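Long-range contacts in hypothetical protein AF1704 (Archaeoglobus fulgidus, PDB 1ZBM), which probably converts cyclic dehypoxanthine futalosine into 1,4-dihydroxy-6-naphthoate, a step in making menaquinone (vitamin K2): residues M25-T36 / E199-F210; S80-P91 / M240-M249. All blocks are in the same frame, centred on the assembly; numbering follows the deposited sequence.

Interaction 1. Residues M25-T36 / E199-F210; sequences MFYAMTHGKVDT and EFLRAMRESIAF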
loop_
_atom_site.group_PDB
_atom_site.type_symbol
_atom_site.label_atom_id
_atom_site.label_comp_id
_atom_site.label_asym_id
_atom_site.label_seq_id
_atom_site.Cartn_x
_atom_site.Cartn_y
_atom_site.Cartn_z
HETATM N N MSE A 25 11.922 -0.113 2.678
HETATM C CA MSE A 25 12.095 1.018 1.776
HETATM C C MSE A 25 12.685 2.249 2.483
HETATM O O MSE A 25 13.588 2.912 1.952
HETATM C CB MSE A 25 10.737 1.369 1.158
HETATM C CG MSE A 25 10.754 2.468 0.116
HETATM SE SE MSE A 25 8.929 3.040 -0.332
HETATM C CE MSE A 25 8.152 1.277 -0.625
ATOM N N PHE A 26 12.198 2.538 3.688
ATOM C CA PHE A 26 12.672 3.707 4.448
ATOM C C PHE A 26 13.882 3.497 5.356
ATOM O O PHE A 26 14.346 4.450 5.982
ATOM C CB PHE A 26 11.549 4.290 5.311
ATOM C CG PHE A 26 10.549 5.106 4.546
ATOM C CD1 PHE A 26 9.404 4.521 4.035
ATOM C CD2 PHE A 26 10.734 6.472 4.378
ATOM C CE1 PHE A 26 8.449 5.288 3.368
ATOM C CE2 PHE A 26 9.790 7.253 3.712
ATOM C CZ PHE A 26 8.645 6.660 3.211
ATOM N N TYR A 27 14.391 2.269 5.428
ATOM C CA TYR A 27 15.538 1.976 6.282
ATOM C C TYR A 27 16.707 2.950 6.147
ATOM O O TYR A 27 17.180 3.496 7.142
ATOM C CB TYR A 27 16.049 0.553 6.034
ATOM C CG TYR A 27 17.382 0.300 6.690
ATOM C CD1 TYR A 27 18.573 0.420 5.971
ATOM C CD2 TYR A 27 17.462 0.022 8.054
ATOM C CE1 TYR A 27 19.805 0.273 6.598
ATOM C CE2 TYR A 27 18.689 -0.123 8.686
ATOM C CZ TYR A 27 19.854 0.004 7.955
ATOM O OH TYR A 27 21.066 -0.145 8.593
ATOM N N ALA A 28 17.181 3.155 4.924
ATOM C CA ALA A 28 18.309 4.049 4.698
ATOM C C ALA A 28 18.042 5.456 5.227
ATOM O O ALA A 28 18.935 6.098 5.787
ATOM C CB ALA A 28 18.643 4.111 3.201
HETATM N N MSE A 29 16.814 5.932 5.046
HETATM C CA MSE A 29 16.457 7.273 5.492
HETATM C C MSE A 29 16.286 7.357 7.007
HETATM O O MSE A 29 16.713 8.328 7.629
HETATM C CB MSE A 29 15.177 7.737 4.796
HETATM C CG MSE A 29 14.919 9.234 4.906
HETATM SE SE MSE A 29 13.252 9.772 4.044
HETATM C CE MSE A 29 13.866 9.824 2.203
ATOM N N THR A 30 15.675 6.335 7.597
ATOM C CA THR A 30 15.456 6.307 9.035
ATOM C C THR A 30 16.747 6.081 9.839
ATOM O O THR A 30 16.748 6.199 11.068
ATOM C CB THR A 30 14.431 5.218 9.418
ATOM O OG1 THR A 30 14.816 3.967 8.832
ATOM C CG2 THR A 30 13.038 5.594 8.931
ATOM N N HIS A 31 17.843 5.758 9.158
ATOM C CA HIS A 31 19.108 5.537 9.853
ATOM C C HIS A 31 20.214 6.490 9.436
ATOM O O HIS A 31 21.384 6.115 9.415
ATOM C CB HIS A 31 19.585 4.095 9.670
ATOM C CG HIS A 31 18.805 3.098 10.466
ATOM N ND1 HIS A 31 17.462 2.866 10.253
ATOM C CD2 HIS A 31 19.169 2.291 11.489
ATOM C CE1 HIS A 31 17.033 1.957 11.114
ATOM N NE2 HIS A 31 18.050 1.593 11.874
ATOM N N GLY A 32 19.837 7.722 9.113
ATOM C CA GLY A 32 20.811 8.722 8.728
ATOM C C GLY A 32 21.782 8.290 7.649
ATOM O O GLY A 32 22.868 8.858 7.535
ATOM N N LYS A 33 21.392 7.295 6.857
ATOM C CA LYS A 33 22.235 6.789 5.779
ATOM C C LYS A 33 22.034 7.606 4.505
ATOM O O LYS A 33 22.730 7.399 3.510
ATOM C CB LYS A 33 21.912 5.316 5.503
ATOM C CG LYS A 33 22.108 4.385 6.696
ATOM C CD LYS A 33 23.570 4.026 6.919
ATOM C CE LYS A 33 24.087 3.116 5.806
ATOM N NZ LYS A 33 25.563 2.860 5.869
ATOM N N VAL A 34 21.083 8.534 4.539
ATOM C CA VAL A 34 20.798 9.376 3.378
ATOM C C VAL A 34 21.172 10.816 3.676
ATOM O O VAL A 34 20.626 11.428 4.593
ATOM C CB VAL A 34 19.298 9.355 3.006
ATOM C CG1 VAL A 34 19.067 10.157 1.735
ATOM C CG2 VAL A 34 18.822 7.929 2.843
ATOM N N ASP A 35 22.087 11.365 2.890
ATOM C CA ASP A 35 22.531 12.735 3.098
ATOM C C ASP A 35 21.541 13.732 2.497
ATOM O O ASP A 35 21.332 13.757 1.286
ATOM C CB ASP A 35 23.919 12.930 2.479
ATOM C CG ASP A 35 24.644 14.129 3.047
ATOM O OD1 ASP A 35 24.878 14.151 4.279
ATOM O OD2 ASP A 35 24.983 15.047 2.265
ATOM N N THR A 36 20.938 14.552 3.353
ATOM C CA THR A 36 19.962 15.547 2.917
ATOM C C THR A 36 19.922 16.757 3.833
ATOM O O THR A 36 20.199 16.637 5.021
ATOM C CB THR A 36 18.542 14.956 2.877
ATOM O OG1 THR A 36 17.603 16.001 2.596
ATOM C CG2 THR A 36 18.195 14.330 4.219
ATOM N N GLU A 199 14.222 17.647 -3.654
ATOM C CA GLU A 199 15.117 17.113 -2.633
ATOM C C GLU A 199 14.588 15.836 -2.019
ATOM O O GLU A 199 15.311 14.847 -1.904
ATOM C CB GLU A 199 15.342 18.151 -1.532
ATOM C CG GLU A 199 16.337 17.719 -0.470
ATOM C CD GLU A 199 17.677 17.313 -1.068
ATOM O OE1 GLU A 199 18.079 17.894 -2.092
ATOM O OE2 GLU A 199 18.330 16.422 -0.500
ATOM N N PHE A 200 13.324 15.855 -1.612
ATOM C CA PHE A 200 12.752 14.669 -0.997
ATOM C C PHE A 200 12.677 13.513 -1.976
ATOM O O PHE A 200 12.847 12.349 -1.599
ATOM C CB PHE A 200 11.359 14.946 -0.453
ATOM C CG PHE A 200 10.764 13.768 0.224
ATOM C CD1 PHE A 200 11.139 13.437 1.517
ATOM C CD2 PHE A 200 9.905 12.925 -0.461
ATOM C CE1 PHE A 200 10.661 12.279 2.114
ATOM C CE2 PHE A 200 9.427 11.766 0.128
ATOM C CZ PHE A 200 9.807 11.440 1.415
ATOM N N LEU A 201 12.394 13.829 -3.234
ATOM C CA LEU A 201 12.326 12.797 -4.261
ATOM C C LEU A 201 13.684 12.122 -4.360
ATOM O O LEU A 201 13.770 10.895 -4.465
ATOM C CB LEU A 201 11.965 13.401 -5.611
ATOM C CG LEU A 201 12.163 12.398 -6.736
ATOM C CD1 LEU A 201 11.242 11.212 -6.527
ATOM C CD2 LEU A 201 11.891 13.074 -8.074
ATOM N N ARG A 202 14.741 12.934 -4.319
ATOM C CA ARG A 202 16.115 12.433 -4.396
ATOM C C ARG A 202 16.436 11.534 -3.208
ATOM O O ARG A 202 16.997 10.454 -3.376
ATOM C CB ARG A 202 17.117 13.599 -4.431
ATOM C CG ARG A 202 18.584 13.160 -4.597
ATOM C CD ARG A 202 19.556 14.341 -4.505
ATOM N NE ARG A 202 19.640 14.841 -3.126
ATOM C CZ ARG A 202 20.264 14.202 -2.138
ATOM N NH1 ARG A 202 20.872 13.046 -2.370
ATOM N NH2 ARG A 202 20.257 14.704 -0.916
ATOM N N ALA A 203 16.071 11.979 -2.010
ATOM C CA ALA A 203 16.338 11.210 -0.809
ATOM C C ALA A 203 15.520 9.934 -0.795
ATOM O O ALA A 203 15.983 8.892 -0.328
ATOM C CB ALA A 203 16.027 12.037 0.425
HETATM N N MSE A 204 14.297 10.016 -1.308
HETATM C CA MSE A 204 13.406 8.860 -1.333
HETATM C C MSE A 204 13.970 7.781 -2.246
HETATM O O MSE A 204 14.022 6.607 -1.872
HETATM C CB MSE A 204 12.010 9.283 -1.809
HETATM C CG MSE A 204 10.933 8.226 -1.615
HETATM SE SE MSE A 204 10.537 7.781 0.246
HETATM C CE MSE A 204 11.242 5.961 0.316
ATOM N N ARG A 205 14.398 8.180 -3.440
ATOM C CA ARG A 205 14.968 7.234 -4.404
ATOM C C ARG A 205 16.222 6.572 -3.863
ATOM O O ARG A 205 16.426 5.366 -4.024
ATOM C CB ARG A 205 15.300 7.944 -5.712
ATOM C CG ARG A 205 14.085 8.206 -6.557
ATOM C CD ARG A 205 14.442 8.919 -7.838
ATOM N NE ARG A 205 13.309 8.885 -8.762
ATOM C CZ ARG A 205 13.076 9.796 -9.694
ATOM N NH1 ARG A 205 13.896 10.828 -9.836
ATOM N NH2 ARG A 205 12.021 9.669 -10.476
ATOM N N GLU A 206 17.060 7.364 -3.209
ATOM C CA GLU A 206 18.280 6.822 -2.661
ATOM C C GLU A 206 17.980 5.781 -1.602
ATOM O O GLU A 206 18.652 4.750 -1.529
ATOM C CB GLU A 206 19.131 7.926 -2.052
ATOM C CG GLU A 206 20.518 7.450 -1.679
ATOM C CD GLU A 206 21.373 8.552 -1.121
ATOM O OE1 GLU A 206 21.443 9.631 -1.759
ATOM O OE2 GLU A 206 21.984 8.335 -0.049
ATOM N N SER A 207 16.968 6.033 -0.778
ATOM C CA SER A 207 16.638 5.087 0.284
ATOM C C SER A 207 16.168 3.734 -0.269
ATOM O O SER A 207 16.492 2.673 0.280
ATOM C CB SER A 207 15.574 5.686 1.210
ATOM O OG SER A 207 15.503 4.953 2.426
ATOM N N ILE A 208 15.403 3.790 -1.358
ATOM C CA ILE A 208 14.870 2.603 -2.036
ATOM C C ILE A 208 16.004 1.800 -2.689
ATOM O O ILE A 208 16.112 0.579 -2.513
ATOM C CB ILE A 208 13.856 3.021 -3.132
ATOM C CG1 ILE A 208 12.685 3.775 -2.497
ATOM C CG2 ILE A 208 13.370 1.795 -3.900
ATOM C CD1 ILE A 208 11.837 4.546 -3.495
ATOM N N ALA A 209 16.843 2.500 -3.447
ATOM C CA ALA A 209 17.970 1.866 -4.113
ATOM C C ALA A 209 18.881 1.218 -3.074
ATOM O O ALA A 209 19.417 0.131 -3.299
ATOM C CB ALA A 209 18.749 2.896 -4.935
ATOM N N PHE A 210 19.048 1.876 -1.932
ATOM C CA PHE A 210 19.898 1.333 -0.873
ATOM C C PHE A 210 19.345 -0.006 -0.376
ATOM O O PHE A 210 20.103 -0.940 -0.119
ATOM C CB PHE A 210 19.986 2.299 0.315
ATOM C CG PHE A 210 20.840 1.781 1.448
ATOM C CD1 PHE A 210 22.180 2.151 1.556
ATOM C CD2 PHE A 210 20.311 0.886 2.383
ATOM C CE1 PHE A 210 22.988 1.635 2.572
ATOM C CE2 PHE A 210 21.103 0.358 3.405
ATOM C CZ PHE A 210 22.448 0.734 3.500
HETATM O O HOH W 1 16.346 1.797 2.654
#
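The Phe26 ring carries the methyl CE of Met204 over the centre of one face, 3.8 Å above its plane, a CH-pi contact, while the selenium of this selenomethionine leans obliquely against CE2 and CZ; His16 stacks on the same ring. Tyr27 receives Phe210 at its edge, CE1 lying 3.4 Å from Phe210 CE2 with the two planes 31° apart, and its hydroxyl bonds to Glu217. Ala28 CB and Lys33 CE lie against the Phe210 ring, the alanine small enough to let the helices approach. In the guanidinium plane of Arg202, NH2 gives a short, nearly straight bond of 2.6 Å to Asp35 O.

The helical segments 25-30 and 199-210 cross at 115°, their axes 6.8 Å apart at closest approach, with knobs-into-holes packing: Met29 fills a hole between Phe200, Ala203, Met204 and Ser207, and Ser207 enters one formed by Met25, Phe26, Ala28 and Met29. With OG anti to its backbone N (chi1 -164°), Ser207 donates to a lone pair of Met25 O at 2.8 Å and accepts from Met29 N at 3.1 Å. That amide lies at the kink, where the helix supplies no partner. Water 1 accepts from Ala28 N, the other amide left over there.

At the outer end Glu199 OE2 accepts from Thr36 OG1 on its anti side, somewhat out of the carboxylate plane, and, by its syn lone pair, from Arg202 NH2; Leu38 N bonds to Thr36 OG1. The buried half thus relies on pliable methionine side chains and one small hydroxyl partnering a kink amide, whereas the outer end depends on the salt-bridge network of Glu199, Arg202 and Glu206, with Glu199 probably favouring its ionised form.

Interaction 2. Residues S80-P91 / M240-M249; sequences SAGASVGDGYGP and MYVNDYTYNM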
loop_
_atom_site.group_PDB
_atom_site.type_symbol
_atom_site.label_atom_id
_atom_site.label_comp_id
_atom_site.label_asym_id
_atom_site.label_seq_id
_atom_site.Cartn_x
_atom_site.Cartn_y
_atom_site.Cartn_z
ATOM N N SER A 80 6.943 10.516 -7.688
ATOM C CA SER A 80 7.437 9.480 -8.592
ATOM C C SER A 80 7.987 8.234 -7.894
ATOM O O SER A 80 7.963 7.153 -8.469
ATOM C CB SER A 80 8.496 10.065 -9.522
ATOM O OG SER A 80 7.949 11.173 -10.250
ATOM N N ALA A 81 8.445 8.381 -6.654
ATOM C CA ALA A 81 9.003 7.267 -5.899
ATOM C C ALA A 81 8.221 6.940 -4.628
ATOM O O ALA A 81 7.700 7.833 -3.952
ATOM C CB ALA A 81 10.453 7.570 -5.536
ATOM N N GLY A 82 8.161 5.651 -4.300
ATOM C CA GLY A 82 7.467 5.226 -3.101
ATOM C C GLY A 82 6.243 4.374 -3.341
ATOM O O GLY A 82 5.753 3.733 -2.413
ATOM N N ALA A 83 5.745 4.350 -4.573
ATOM C CA ALA A 83 4.551 3.560 -4.875
ATOM C C ALA A 83 4.771 2.056 -4.733
ATOM O O ALA A 83 5.882 1.564 -4.905
ATOM C CB ALA A 83 4.062 3.879 -6.299
ATOM N N SER A 84 3.709 1.336 -4.397
ATOM C CA SER A 84 3.781 -0.109 -4.288
ATOM C C SER A 84 2.861 -0.606 -5.406
ATOM O O SER A 84 1.699 -0.200 -5.496
ATOM C CB SER A 84 3.321 -0.594 -2.901
ATOM O OG SER A 84 1.967 -0.274 -2.635
ATOM N N VAL A 85 3.395 -1.462 -6.273
ATOM C CA VAL A 85 2.642 -1.951 -7.419
ATOM C C VAL A 85 2.697 -3.465 -7.584
ATOM O O VAL A 85 3.775 -4.056 -7.633
ATOM C CB VAL A 85 3.165 -1.263 -8.719
ATOM C CG1 VAL A 85 2.382 -1.733 -9.945
ATOM C CG2 VAL A 85 3.036 0.247 -8.578
ATOM N N GLY A 86 1.525 -4.091 -7.661
ATOM C CA GLY A 86 1.474 -5.530 -7.827
ATOM C C GLY A 86 1.656 -5.839 -9.296
ATOM O O GLY A 86 1.240 -5.060 -10.149
ATOM N N ASP A 87 2.285 -6.966 -9.596
ATOM C CA ASP A 87 2.518 -7.364 -10.979
ATOM C C ASP A 87 2.509 -8.891 -10.998
ATOM O O ASP A 87 3.559 -9.522 -10.902
ATOM C CB ASP A 87 3.877 -6.817 -11.450
ATOM C CG ASP A 87 4.012 -6.779 -12.968
ATOM O OD1 ASP A 87 2.993 -6.954 -13.672
ATOM O OD2 ASP A 87 5.142 -6.556 -13.455
ATOM N N GLY A 88 1.318 -9.473 -11.107
ATOM C CA GLY A 88 1.194 -10.920 -11.104
ATOM C C GLY A 88 0.790 -11.402 -9.719
ATOM O O GLY A 88 0.684 -12.604 -9.459
ATOM N N TYR A 89 0.564 -10.436 -8.833
ATOM C CA TYR A 89 0.173 -10.677 -7.446
ATOM C C TYR A 89 -0.412 -9.407 -6.840
ATOM O O TYR A 89 -0.243 -8.317 -7.388
ATOM C CB TYR A 89 1.387 -11.081 -6.623
ATOM C CG TYR A 89 2.568 -10.147 -6.808
ATOM C CD1 TYR A 89 2.546 -8.831 -6.324
ATOM C CD2 TYR A 89 3.722 -10.592 -7.455
ATOM C CE1 TYR A 89 3.657 -7.994 -6.478
ATOM C CE2 TYR A 89 4.825 -9.768 -7.615
ATOM C CZ TYR A 89 4.793 -8.481 -7.126
ATOM O OH TYR A 89 5.904 -7.693 -7.273
ATOM N N GLY A 90 -1.070 -9.558 -5.691
ATOM C CA GLY A 90 -1.674 -8.428 -5.003
ATOM C C GLY A 90 -2.626 -8.865 -3.895
ATOM O O GLY A 90 -2.528 -10.000 -3.426
ATOM N N PRO A 91 -3.551 -7.995 -3.446
ATOM C CA PRO A 91 -4.487 -8.377 -2.382
ATOM C C PRO A 91 -5.417 -9.514 -2.775
ATOM O O PRO A 91 -5.643 -9.773 -3.955
ATOM C CB PRO A 91 -5.241 -7.080 -2.097
ATOM C CG PRO A 91 -5.187 -6.358 -3.414
ATOM C CD PRO A 91 -3.754 -6.588 -3.829
HETATM N N MSE A 240 8.616 -7.622 -3.266
HETATM C CA MSE A 240 7.413 -7.667 -4.100
HETATM C C MSE A 240 6.822 -6.273 -4.306
HETATM O O MSE A 240 6.252 -5.984 -5.357
HETATM C CB MSE A 240 6.339 -8.554 -3.455
HETATM C CG MSE A 240 6.491 -10.052 -3.728
HETATM SE SE MSE A 240 5.343 -11.167 -2.622
HETATM C CE MSE A 240 3.620 -10.865 -3.448
ATOM N N TYR A 241 6.956 -5.415 -3.296
ATOM C CA TYR A 241 6.407 -4.072 -3.370
ATOM C C TYR A 241 7.427 -2.944 -3.256
ATOM O O TYR A 241 7.062 -1.783 -3.065
ATOM C CB TYR A 241 5.318 -3.915 -2.309
ATOM C CG TYR A 241 4.100 -4.768 -2.590
ATOM C CD1 TYR A 241 3.281 -4.505 -3.690
ATOM C CD2 TYR A 241 3.781 -5.856 -1.778
ATOM C CE1 TYR A 241 2.177 -5.308 -3.975
ATOM C CE2 TYR A 241 2.681 -6.664 -2.056
ATOM C CZ TYR A 241 1.885 -6.385 -3.154
ATOM O OH TYR A 241 0.811 -7.190 -3.436
ATOM N N VAL A 242 8.704 -3.288 -3.359
ATOM C CA VAL A 242 9.783 -2.300 -3.301
ATOM C C VAL A 242 10.783 -2.687 -4.392
ATOM O O VAL A 242 11.757 -3.388 -4.126
ATOM C CB VAL A 242 10.513 -2.308 -1.924
ATOM C CG1 VAL A 242 11.608 -1.248 -1.914
ATOM C CG2 VAL A 242 9.531 -2.067 -0.793
ATOM N N ASN A 243 10.524 -2.236 -5.617
ATOM C CA ASN A 243 11.384 -2.535 -6.764
ATOM C C ASN A 243 11.398 -1.385 -7.767
ATOM O O ASN A 243 11.218 -0.232 -7.387
ATOM C CB ASN A 243 10.901 -3.803 -7.460
ATOM C CG ASN A 243 9.391 -3.851 -7.580
ATOM O OD1 ASN A 243 8.728 -2.810 -7.689
ATOM N ND2 ASN A 243 8.835 -5.058 -7.568
ATOM N N ASP A 244 11.610 -1.701 -9.043
ATOM C CA ASP A 244 11.643 -0.678 -10.092
ATOM C C ASP A 244 10.486 0.316 -10.038
ATOM O O ASP A 244 10.695 1.525 -10.131
ATOM C CB ASP A 244 11.637 -1.311 -11.488
ATOM C CG ASP A 244 12.971 -1.857 -11.879
ATOM O OD1 ASP A 244 13.974 -1.097 -11.816
ATOM O OD2 ASP A 244 13.037 -3.053 -12.272
ATOM N N TYR A 245 9.268 -0.205 -9.920
ATOM C CA TYR A 245 8.077 0.635 -9.892
ATOM C C TYR A 245 8.112 1.626 -8.736
ATOM O O TYR A 245 7.609 2.751 -8.847
ATOM C CB TYR A 245 6.808 -0.212 -9.773
ATOM C CG TYR A 245 6.564 -1.183 -10.908
ATOM C CD1 TYR A 245 6.697 -0.789 -12.239
ATOM C CD2 TYR A 245 6.157 -2.489 -10.653
ATOM C CE1 TYR A 245 6.428 -1.673 -13.285
ATOM C CE2 TYR A 245 5.885 -3.376 -11.692
ATOM C CZ TYR A 245 6.023 -2.961 -13.001
ATOM O OH TYR A 245 5.756 -3.843 -14.031
ATOM N N THR A 246 8.697 1.199 -7.623
ATOM C CA THR A 246 8.805 2.032 -6.436
ATOM C C THR A 246 9.883 3.090 -6.653
ATOM O O THR A 246 9.745 4.229 -6.208
ATOM C CB THR A 246 9.186 1.186 -5.199
ATOM O OG1 THR A 246 8.506 -0.075 -5.256
ATOM C CG2 THR A 246 8.786 1.903 -3.903
ATOM N N TYR A 247 10.955 2.721 -7.351
ATOM C CA TYR A 247 12.028 3.674 -7.588
ATOM C C TYR A 247 11.581 4.816 -8.492
ATOM O O TYR A 247 11.956 5.965 -8.269
ATOM C CB TYR A 247 13.245 2.988 -8.203
ATOM C CG TYR A 247 14.434 3.911 -8.335
ATOM C CD1 TYR A 247 15.251 4.195 -7.239
ATOM C CD2 TYR A 247 14.741 4.510 -9.557
ATOM C CE1 TYR A 247 16.347 5.048 -7.361
ATOM C CE2 TYR A 247 15.828 5.364 -9.689
ATOM C CZ TYR A 247 16.631 5.627 -8.588
ATOM O OH TYR A 247 17.719 6.447 -8.739
ATOM N N ASN A 248 10.784 4.491 -9.508
ATOM C CA ASN A 248 10.269 5.481 -10.459
ATOM C C ASN A 248 9.008 4.929 -11.135
ATOM O O ASN A 248 9.062 3.913 -11.828
ATOM C CB ASN A 248 11.336 5.785 -11.522
ATOM C CG ASN A 248 10.955 6.946 -12.422
ATOM O OD1 ASN A 248 10.659 8.036 -11.943
ATOM N ND2 ASN A 248 10.972 6.723 -13.731
HETATM N N MSE A 249 7.876 5.595 -10.947
HETATM C CA MSE A 249 6.636 5.118 -11.554
HETATM C C MSE A 249 6.711 5.207 -13.082
HETATM O O MSE A 249 6.776 6.295 -13.640
HETATM C CB MSE A 249 5.452 5.938 -11.044
HETATM C CG MSE A 249 4.100 5.307 -11.296
HETATM SE SE MSE A 249 2.681 6.442 -10.637
HETATM C CE MSE A 249 2.824 5.995 -8.757
HETATM O O HOH W 2 6.866 5.000 -7.595
HETATM O O HOH W 3 6.004 -5.365 -8.876
#
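Tyr89 OH donates to a lone pair of Met240 O at 2.6 Å, and water 3 gives it a proton in return; the same water also donates to Val85 O and accepts from Asn243 ND2, so one solvent molecule serves three polar groups of the two segments. The chi1 of 50°, which puts CG between the backbone N and the carbonyl carbon, brings the Tyr89 ring against Met240 and Tyr241: the methyl CE of Met240 lies over one face and the Asp87 amide nitrogen over the other. Its edge points at the face of Tyr241, a T-shaped pair with planes at 84°. A leucine in place of Tyr89 would probably leave Met240 O and water 3 without their hydroxyl partner and cost the methyl its flat aromatic seat. Tyr241 OH reaches beyond the pair to Gln155.

Here the end of edge strand 76-86 and the turn after it meet the end of helix 231-241 and the short helix 244-247, in a fold of two mixed sheets that suits the periplasmic binding protein type of this family; Pro91 lies beside Ala115, a predicted substrate-binding residue. The backbone N of Asn243, the N-cap of the short helix, donates to Thr246 OG1 at 3.0 Å, and that hydroxyl has Tyr241 O and Ala83 O both within reach of its proton. Gly82 N donates to Thr246 O, and Met249 N to Ser80 O, each at 2.9 Å. Between them water 2 is a likely donor to Ser80 O and Tyr245 O and accepts from Ala83 N at 3.3 Å. Val85 offers a branched apolar flank to the Tyr245 ring, whose OH donates to Asp87 OD2 at 2.8 Å, approaching from above the carboxylate plane.

How the interactions relate
Interaction 1 is largely buried yet lies about 19 Å from the centre of the chain; interaction 2 is nearer that centre, at about 9 Å, but only partly buried. The first joins a helix and the loop after it to a second helix, largely by side chains, with a charged fringe at its outer end. The second sets a sheet edge and turn against two helix ends, relying more on main-chain groups, tyrosine hydroxyls and two waters. Helix 194-213 links them: its Arg205 probably hydrogen-bonds through NE to Tyr247 O. Thr246 serves both: Met25 meets its methyl group and Ile208 its carbonyl oxygen, while its hydroxyl is engaged in interaction 2.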